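Local coordinates for glycosyl hydrolase family 2, TIM barrel domain protein (Faecalibacterium prausnitzii A2-165, PDB 6ED2) that probably hydrolyses beta-glucuronides, as a family 2 beta-glucuronidase of a human gut bacterium, at residues A380-M384 / L438-Q443; R470-M476 / D490-R496. All blocks are in the same frame, centred on the assembly; numbering follows the deposited sequence.

Contact 1: residues A380-M384 / L438-Q443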
ATOM      1  N   ALA A 380     -14.903  -8.567 -31.156  1.00 30.75           N
ATOM      2  CA  ALA A 380     -14.758  -7.534 -32.186  1.00 31.63           C
ATOM      3  C   ALA A 380     -14.321  -6.215 -31.544  1.00 31.10           C
ATOM      4  O   ALA A 380     -15.056  -5.221 -31.477  1.00 29.19           O
ATOM      5  CB  ALA A 380     -16.058  -7.368 -32.957  1.00 26.94           C
ATOM      6  N   VAL A 381     -13.091  -6.226 -31.053  1.00 30.97           N
ATOM      7  CA  VAL A 381     -12.521  -5.087 -30.355  1.00 27.47           C
ATOM      8  C   VAL A 381     -11.174  -4.790 -30.990  1.00 28.68           C
ATOM      9  O   VAL A 381     -10.495  -5.692 -31.494  1.00 29.78           O
ATOM     10  CB  VAL A 381     -12.387  -5.355 -28.832  1.00 29.95           C
ATOM     11  CG1 VAL A 381     -11.478  -6.562 -28.582  1.00 29.15           C
ATOM     12  CG2 VAL A 381     -11.885  -4.099 -28.082  1.00 23.62           C
ATOM     13  N   GLY A 382     -10.794  -3.512 -30.977  1.00 29.14           N
ATOM     14  CA  GLY A 382      -9.588  -3.065 -31.650  1.00 29.53           C
ATOM     15  C   GLY A 382      -9.779  -2.574 -33.070  1.00 32.60           C
ATOM     16  O   GLY A 382      -8.777  -2.364 -33.770  1.00 29.36           O
ATOM     17  N   PHE A 383     -11.026  -2.370 -33.521  1.00 30.46           N
ATOM     18  CA  PHE A 383     -11.300  -1.969 -34.905  1.00 30.43           C
ATOM     19  C   PHE A 383     -11.142  -0.453 -35.041  1.00 31.90           C
ATOM     20  O   PHE A 383     -12.068   0.270 -35.409  1.00 32.46           O
ATOM     21  CB  PHE A 383     -12.699  -2.412 -35.329  1.00 28.12           C
ATOM     22  CG  PHE A 383     -12.886  -3.921 -35.408  1.00 33.74           C
ATOM     23  CD1 PHE A 383     -11.837  -4.804 -35.128  1.00 29.22           C
ATOM     24  CD2 PHE A 383     -14.120  -4.457 -35.783  1.00 29.33           C
ATOM     25  CE1 PHE A 383     -12.013  -6.184 -35.216  1.00 28.54           C
ATOM     26  CE2 PHE A 383     -14.308  -5.855 -35.869  1.00 30.76           C
ATOM     27  CZ  PHE A 383     -13.246  -6.717 -35.592  1.00 27.20           C
ATOM     28  N   MET A 384      -9.936   0.019 -34.729  1.00 38.08           N
ATOM     29  CA  MET A 384      -9.652   1.448 -34.534  1.00 41.17           C
ATOM     30  C   MET A 384      -8.149   1.657 -34.414  1.00 39.55           C
ATOM     31  O   MET A 384      -7.415   1.449 -35.383  1.00 45.43           O
ATOM     32  CB  MET A 384     -10.369   1.983 -33.283  1.00 37.66           C
ATOM     33  CG  MET A 384     -10.018   3.425 -32.870  1.00 53.47           C
ATOM     34  SD  MET A 384     -10.143   4.659 -34.199  1.00 71.21           S
ATOM     35  CE  MET A 384     -10.567   6.160 -33.303  1.00 56.35           C
ATOM     36  N   LEU A 438     -22.050  -6.690 -30.632  1.00 24.80           N
ATOM     37  CA  LEU A 438     -21.417  -7.171 -31.855  1.00 24.45           C
ATOM     38  C   LEU A 438     -20.038  -6.576 -32.101  1.00 25.70           C
ATOM     39  O   LEU A 438     -19.275  -7.136 -32.898  1.00 25.72           O
ATOM     40  CB  LEU A 438     -22.319  -6.877 -33.060  1.00 28.12           C
ATOM     41  CG  LEU A 438     -23.430  -7.867 -33.442  1.00 35.90           C
ATOM     42  CD1 LEU A 438     -24.183  -8.399 -32.271  1.00 26.30           C
ATOM     43  CD2 LEU A 438     -24.408  -7.229 -34.412  1.00 26.92           C
ATOM     44  N   LEU A 439     -19.712  -5.455 -31.454  1.00 26.47           N
ATOM     45  CA  LEU A 439     -18.416  -4.797 -31.570  1.00 24.39           C
ATOM     46  C   LEU A 439     -18.187  -3.997 -30.300  1.00 23.34           C
ATOM     47  O   LEU A 439     -19.145  -3.549 -29.662  1.00 26.57           O
ATOM     48  CB  LEU A 439     -18.319  -3.852 -32.784  1.00 29.66           C
ATOM     49  CG  LEU A 439     -18.764  -4.261 -34.192  1.00 28.42           C
ATOM     50  CD1 LEU A 439     -20.200  -3.861 -34.411  1.00 27.05           C
ATOM     51  CD2 LEU A 439     -17.868  -3.628 -35.248  1.00 27.00           C
ATOM     52  N   ASN A 440     -16.917  -3.846 -29.911  1.00 28.05           N
ATOM     53  CA  ASN A 440     -16.556  -2.960 -28.805  1.00 29.48           C
ATOM     54  C   ASN A 440     -15.713  -1.821 -29.355  1.00 28.57           C
ATOM     55  O   ASN A 440     -14.585  -2.039 -29.817  1.00 27.79           O
ATOM     56  CB  ASN A 440     -15.802  -3.673 -27.680  1.00 27.46           C
ATOM     57  CG  ASN A 440     -15.497  -2.727 -26.502  1.00 31.27           C
ATOM     58  OD1 ASN A 440     -16.379  -2.400 -25.696  1.00 31.63           O
ATOM     59  ND2 ASN A 440     -14.254  -2.268 -26.419  1.00 32.18           N
ATOM     60  N   GLU A 441     -16.257  -0.614 -29.287  1.00 26.57           N
ATOM     61  CA  GLU A 441     -15.557   0.603 -29.677  1.00 31.66           C
ATOM     62  C   GLU A 441     -14.959   0.532 -31.088  1.00 32.90           C
ATOM     63  O   GLU A 441     -13.764   0.775 -31.274  1.00 31.08           O
ATOM     64  CB  GLU A 441     -14.473   0.929 -28.661  1.00 28.72           C
ATOM     65  CG  GLU A 441     -15.007   1.277 -27.291  1.00 30.76           C
ATOM     66  CD  GLU A 441     -13.914   1.730 -26.345  1.00 34.74           C
ATOM     67  OE1 GLU A 441     -12.724   1.500 -26.647  1.00 41.02           O
ATOM     68  OE2 GLU A 441     -14.242   2.320 -25.299  1.00 40.64           O
ATOM     69  N   PRO A 442     -15.760   0.211 -32.099  1.00 30.61           N
ATOM     70  CA  PRO A 442     -15.264   0.308 -33.472  1.00 30.66           C
ATOM     71  C   PRO A 442     -15.219   1.767 -33.890  1.00 33.46           C
ATOM     72  O   PRO A 442     -15.915   2.621 -33.336  1.00 28.69           O
ATOM     73  CB  PRO A 442     -16.307  -0.470 -34.284  1.00 23.56           C
ATOM     74  CG  PRO A 442     -17.562  -0.248 -33.533  1.00 26.26           C
ATOM     75  CD  PRO A 442     -17.198  -0.120 -32.065  1.00 25.26           C
ATOM     76  N   GLN A 443     -14.373   2.051 -34.878  1.00 28.78           N
ATOM     77  CA  GLN A 443     -14.307   3.392 -35.451  1.00 31.98           C
ATOM     78  C   GLN A 443     -15.526   3.583 -36.364  1.00 31.78           C
ATOM     79  O   GLN A 443     -15.434   3.545 -37.589  1.00 30.01           O
ATOM     80  CB  GLN A 443     -12.991   3.587 -36.201  1.00 32.76           C
ATOM     81  CG  GLN A 443     -12.783   4.994 -36.785  1.00 37.88           C
ATOM     82  CD  GLN A 443     -11.453   5.148 -37.528  1.00 44.95           C
ATOM     83  OE1 GLN A 443     -10.899   4.190 -38.075  1.00 40.41           O
ATOM     84  NE2 GLN A 443     -10.931   6.364 -37.533  1.00 50.10           N
TER
HETATM   85  O   HOH W   1     -13.815  -2.670 -32.461  1.00 26.43           O
HETATM   86  O   HOH W   2     -11.526  -0.846 -30.248  1.00 30.09           O
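M384 lays its thioether against the flat of Q443's extended side chain: SD of M384 sits 3.6 Å from CD of Q443, and the two chains meet at about a right angle. The bend of M384 at chi2 (51°) turns the sulphur back onto this amide, whose OE1 is held by F403 N. Toward the start of the contact, V381 and N440 run side by side, with V381 CG2 3.4 Å from N440 ND2; CG2, anti to the backbone N, is the methyl that reaches the asparagine. F383 folds back toward A380 and packs CD2 at 3.9 Å on CD2 of L439, while one ring face lies over the A380 carbonyl carbon of its own segment. Two backbone bonds fix the alignment: N440 N gives a nearly straight one (171°) to A380 O at 2.8 Å, and Q443 N donates to F383 O at 3.0 Å. F383 centres an inverse gamma turn, and where the backbones part water fills in. One water donates to A380 O and to N440 O (2.8 Å to the latter) and accepts from F383 N; a second joins G382 N to E441 O. N440 OD1 is bonded to T473 OG1 and R353 NH1. E441 OE2 accepts from N495 ND2; it and N440 ND2 also hydrogen-bond a glycerol, probably from the crystallisation liquor. The run N440-E441-P442 at the end of strand 433-440 matches the Asn-Glu signature of family 2 barrels, consistent with a place at the active-site rim. Direct and water-mediated bonds thus engage the backbone of N440 and E441, while their polar side chains turn to other partners.

Contact 2: residues R470-M476 / D490-R496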
ATOM      1  N   ARG A 470     -29.834  -6.382 -30.121  1.00 25.40           N
ATOM      2  CA  ARG A 470     -28.443  -6.276 -30.557  1.00 26.52           C
ATOM      3  C   ARG A 470     -27.902  -4.880 -30.281  1.00 31.74           C
ATOM      4  O   ARG A 470     -28.626  -3.886 -30.411  1.00 29.79           O
ATOM      5  CB  ARG A 470     -28.288  -6.582 -32.049  1.00 24.04           C
ATOM      6  CG  ARG A 470     -28.927  -7.892 -32.508  1.00 27.28           C
ATOM      7  CD  ARG A 470     -29.371  -7.775 -33.971  1.00 27.31           C
ATOM      8  NE  ARG A 470     -30.402  -6.744 -34.094  1.00 31.24           N
ATOM      9  CZ  ARG A 470     -30.855  -6.255 -35.244  1.00 29.50           C
ATOM     10  NH1 ARG A 470     -30.364  -6.699 -36.389  1.00 26.66           N
ATOM     11  NH2 ARG A 470     -31.802  -5.327 -35.240  1.00 30.65           N
ATOM     12  N   THR A 471     -26.624  -4.809 -29.903  1.00 26.25           N
ATOM     13  CA  THR A 471     -25.975  -3.553 -29.563  1.00 25.41           C
ATOM     14  C   THR A 471     -24.508  -3.648 -29.959  1.00 26.68           C
ATOM     15  O   THR A 471     -24.040  -4.676 -30.453  1.00 27.63           O
ATOM     16  CB  THR A 471     -26.126  -3.217 -28.060  1.00 27.80           C
ATOM     17  OG1 THR A 471     -25.806  -1.831 -27.835  1.00 26.46           O
ATOM     18  CG2 THR A 471     -25.188  -4.081 -27.199  1.00 24.94           C
ATOM     19  N   TYR A 472     -23.793  -2.547 -29.757  1.00 24.83           N
ATOM     20  CA  TYR A 472     -22.339  -2.497 -29.839  1.00 24.32           C
ATOM     21  C   TYR A 472     -21.939  -1.279 -29.034  1.00 27.98           C
ATOM     22  O   TYR A 472     -22.746  -0.372 -28.849  1.00 25.04           O
ATOM     23  CB  TYR A 472     -21.838  -2.397 -31.275  1.00 24.63           C
ATOM     24  CG  TYR A 472     -21.913  -0.998 -31.865  1.00 29.11           C
ATOM     25  CD1 TYR A 472     -20.785  -0.166 -31.901  1.00 28.08           C
ATOM     26  CD2 TYR A 472     -23.108  -0.512 -32.409  1.00 24.72           C
ATOM     27  CE1 TYR A 472     -20.848   1.112 -32.452  1.00 27.15           C
ATOM     28  CE2 TYR A 472     -23.184   0.765 -32.962  1.00 25.24           C
ATOM     29  CZ  TYR A 472     -22.055   1.567 -32.993  1.00 31.30           C
ATOM     30  OH  TYR A 472     -22.142   2.824 -33.548  1.00 27.11           O
ATOM     31  N   THR A 473     -20.711  -1.253 -28.530  1.00 25.95           N
ATOM     32  CA  THR A 473     -20.372  -0.159 -27.632  1.00 27.37           C
ATOM     33  C   THR A 473     -19.707   0.969 -28.404  1.00 24.91           C
ATOM     34  O   THR A 473     -18.855   0.739 -29.267  1.00 25.64           O
ATOM     35  CB  THR A 473     -19.482  -0.629 -26.478  1.00 28.09           C
ATOM     36  OG1 THR A 473     -18.210  -1.032 -26.995  1.00 29.08           O
ATOM     37  CG2 THR A 473     -20.141  -1.793 -25.745  1.00 23.83           C
ATOM     38  N   VAL A 474     -20.103   2.196 -28.083  1.00 24.76           N
ATOM     39  CA  VAL A 474     -19.761   3.367 -28.879  1.00 29.84           C
ATOM     40  C   VAL A 474     -18.533   4.046 -28.286  1.00 27.53           C
ATOM     41  O   VAL A 474     -18.519   4.392 -27.102  1.00 28.43           O
ATOM     42  CB  VAL A 474     -20.949   4.340 -28.960  1.00 31.56           C
ATOM     43  CG1 VAL A 474     -20.579   5.557 -29.807  1.00 25.03           C
ATOM     44  CG2 VAL A 474     -22.173   3.613 -29.521  1.00 25.48           C
ATOM     45  N   LEU A 475     -17.513   4.229 -29.122  1.00 26.10           N
ATOM     46  CA  LEU A 475     -16.313   4.985 -28.802  1.00 32.16           C
ATOM     47  C   LEU A 475     -16.653   6.428 -28.436  1.00 34.93           C
ATOM     48  O   LEU A 475     -17.663   6.980 -28.872  1.00 34.91           O
ATOM     49  CB  LEU A 475     -15.383   4.998 -30.014  1.00 36.56           C
ATOM     50  CG  LEU A 475     -14.036   4.323 -29.950  1.00 40.91           C
ATOM     51  CD1 LEU A 475     -13.218   4.810 -31.117  1.00 37.95           C
ATOM     52  CD2 LEU A 475     -13.361   4.639 -28.630  1.00 40.70           C
ATOM     53  N   MET A 476     -15.753   7.062 -27.673  1.00 34.92           N
ATOM     54  CA  MET A 476     -15.993   8.433 -27.223  1.00 34.61           C
ATOM     55  C   MET A 476     -15.912   9.435 -28.368  1.00 37.40           C
ATOM     56  O   MET A 476     -16.546  10.500 -28.306  1.00 40.33           O
ATOM     57  CB  MET A 476     -14.996   8.813 -26.127  1.00 38.24           C
ATOM     58  CG  MET A 476     -15.517   8.548 -24.703  1.00 45.85           C
ATOM     59  SD  MET A 476     -14.773   9.558 -23.370  1.00 55.46           S
ATOM     60  CE  MET A 476     -15.836  11.021 -23.368  1.00 40.97           C
ATOM     61  N   ASP A 490     -30.263  -1.958 -31.589  1.00 29.63           N
ATOM     62  CA  ASP A 490     -31.588  -1.991 -30.965  1.00 23.44           C
ATOM     63  C   ASP A 490     -31.610  -1.214 -29.654  1.00 27.20           C
ATOM     64  O   ASP A 490     -32.675  -0.774 -29.196  1.00 28.60           O
ATOM     65  CB  ASP A 490     -32.035  -3.432 -30.704  1.00 25.73           C
ATOM     66  CG  ASP A 490     -32.043  -4.290 -31.963  1.00 29.37           C
ATOM     67  OD1 ASP A 490     -32.534  -3.829 -33.023  1.00 35.68           O
ATOM     68  OD2 ASP A 490     -31.573  -5.444 -31.892  1.00 32.60           O
ATOM     69  N   PHE A 491     -30.461  -1.086 -29.008  1.00 26.41           N
ATOM     70  CA  PHE A 491     -30.305  -0.182 -27.886  1.00 28.32           C
ATOM     71  C   PHE A 491     -28.869   0.286 -27.963  1.00 25.33           C
ATOM     72  O   PHE A 491     -28.008  -0.431 -28.479  1.00 26.24           O
ATOM     73  CB  PHE A 491     -30.663  -0.837 -26.534  1.00 27.12           C
ATOM     74  CG  PHE A 491     -29.767  -2.001 -26.136  1.00 27.96           C
ATOM     75  CD1 PHE A 491     -28.642  -1.794 -25.347  1.00 26.31           C
ATOM     76  CD2 PHE A 491     -30.066  -3.295 -26.531  1.00 27.42           C
ATOM     77  CE1 PHE A 491     -27.825  -2.857 -24.967  1.00 29.47           C
ATOM     78  CE2 PHE A 491     -29.246  -4.372 -26.162  1.00 30.42           C
ATOM     79  CZ  PHE A 491     -28.129  -4.146 -25.373  1.00 28.22           C
ATOM     80  N   VAL A 492     -28.635   1.511 -27.544  1.00 23.01           N
ATOM     81  CA  VAL A 492     -27.312   2.106 -27.671  1.00 27.54           C
ATOM     82  C   VAL A 492     -26.539   1.849 -26.384  1.00 27.37           C
ATOM     83  O   VAL A 492     -27.100   1.939 -25.283  1.00 28.09           O
ATOM     84  CB  VAL A 492     -27.425   3.609 -28.002  1.00 26.45           C
ATOM     85  CG1 VAL A 492     -26.068   4.283 -27.960  1.00 24.51           C
ATOM     86  CG2 VAL A 492     -28.045   3.775 -29.408  1.00 29.67           C
ATOM     87  N   SER A 493     -25.257   1.486 -26.528  1.00 23.18           N
ATOM     88  CA  SER A 493     -24.336   1.259 -25.414  1.00 27.02           C
ATOM     89  C   SER A 493     -23.182   2.239 -25.534  1.00 27.51           C
ATOM     90  O   SER A 493     -22.450   2.217 -26.532  1.00 26.80           O
ATOM     91  CB  SER A 493     -23.790  -0.176 -25.418  1.00 22.52           C
ATOM     92  OG  SER A 493     -24.828  -1.136 -25.322  1.00 21.67           O
ATOM     93  N   LEU A 494     -22.999   3.081 -24.520  1.00 24.97           N
ATOM     94  CA  LEU A 494     -21.954   4.095 -24.561  1.00 26.44           C
ATOM     95  C   LEU A 494     -20.830   3.747 -23.595  1.00 28.87           C
ATOM     96  O   LEU A 494     -21.083   3.316 -22.463  1.00 28.14           O
ATOM     97  CB  LEU A 494     -22.510   5.486 -24.216  1.00 25.74           C
ATOM     98  CG  LEU A 494     -23.553   6.115 -25.155  1.00 30.05           C
ATOM     99  CD1 LEU A 494     -23.880   7.542 -24.698  1.00 23.76           C
ATOM    100  CD2 LEU A 494     -23.098   6.108 -26.620  1.00 25.72           C
ATOM    101  N   ASN A 495     -19.594   3.945 -24.048  1.00 24.48           N
ATOM    102  CA  ASN A 495     -18.412   3.953 -23.191  1.00 27.55           C
ATOM    103  C   ASN A 495     -17.987   5.406 -23.032  1.00 30.59           C
ATOM    104  O   ASN A 495     -17.451   6.001 -23.972  1.00 30.86           O
ATOM    105  CB  ASN A 495     -17.275   3.123 -23.794  1.00 30.80           C
ATOM    106  CG  ASN A 495     -17.607   1.629 -23.893  1.00 28.55           C
ATOM    107  OD1 ASN A 495     -18.683   1.174 -23.482  1.00 28.84           O
ATOM    108  ND2 ASN A 495     -16.677   0.866 -24.443  1.00 29.52           N
ATOM    109  N   ARG A 496     -18.214   5.983 -21.854  1.00 29.66           N
ATOM    110  CA  ARG A 496     -17.964   7.404 -21.653  1.00 29.70           C
ATOM    111  C   ARG A 496     -17.132   7.647 -20.400  1.00 30.38           C
ATOM    112  O   ARG A 496     -17.342   7.010 -19.368  1.00 26.57           O
ATOM    113  CB  ARG A 496     -19.273   8.180 -21.574  1.00 26.58           C
ATOM    114  CG  ARG A 496     -19.966   8.342 -22.928  1.00 28.34           C
ATOM    115  CD  ARG A 496     -19.020   8.953 -23.941  1.00 30.16           C
ATOM    116  NE  ARG A 496     -19.624   9.125 -25.259  1.00 30.88           N
ATOM    117  CZ  ARG A 496     -19.579   8.219 -26.237  1.00 33.47           C
ATOM    118  NH1 ARG A 496     -18.967   7.054 -26.059  1.00 27.98           N
ATOM    119  NH2 ARG A 496     -20.150   8.482 -27.400  1.00 31.61           N
TER
HETATM  120  O   HOH W   3     -24.720   1.145 -29.603  1.00 24.81           O
HETATM  121  O   HOH W   4     -14.760   5.285 -25.526  1.00 38.63           O
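D490 OD2 takes two bonds from R470, one from the backbone N at 2.7 Å on its anti side and one from NE at 2.8 Å on its syn side. NH2 of R470 completes a side-on, two-nitrogen salt bridge by donating to D490 OD1 at 2.8 Å, the guanidinium and carboxylate planes being 29° apart. With R470 NH1 bonded to F457 O, the charged group is fixed in rotation. Next along the strand, chi1 of -164° swings T471 OG1 away from its own N; it donates to F491 O at 2.7 Å from above the carbonyl plane and accepts from S493 OG at 2.8 Å. The CB of T471 lies over one face of the F491 ring, 3.6 Å from its centroid, a CH-pi contact. V474 N then bonds S493 O at 2.8 Å, as strands 470-474 and 492-495 run parallel with a 27° twist. V474 O accepts from N495 N and, at 2.9 Å, from R496 NH1. The guanidinium of R496 is sandwiched between M476 CA on one face and L494 CD2 of its own segment on the other, and its NH2 forms a salt bridge with E518 of helix 508-525. This junction of neighbouring TIM-barrel strands thus carries an arginine at each end, both probably neutralised by a carboxylate, with hydroxyl bonds and apolar contacts between.

From the N terminus, the chain leaves barrel strand 373-377, enters the loop holding 380-384, and returns through helix 409-427 along strand 433-440; contact 1 closes this long excursion, part of which, 385-400, is not modelled. Helix 449-463 then leads to strand 470-474, and contact 2 closes a much shorter connection, without helix, between that strand and 492-495. The two closures follow in series, neither nested nor crossed. They join within the barrel sheet, where strands 433-440 and 470-474 are neighbours: L438 N lies 2.8 Å from T471 O, a probable hydrogen bond. Together they tie successive barrel strands to a loop at one rim.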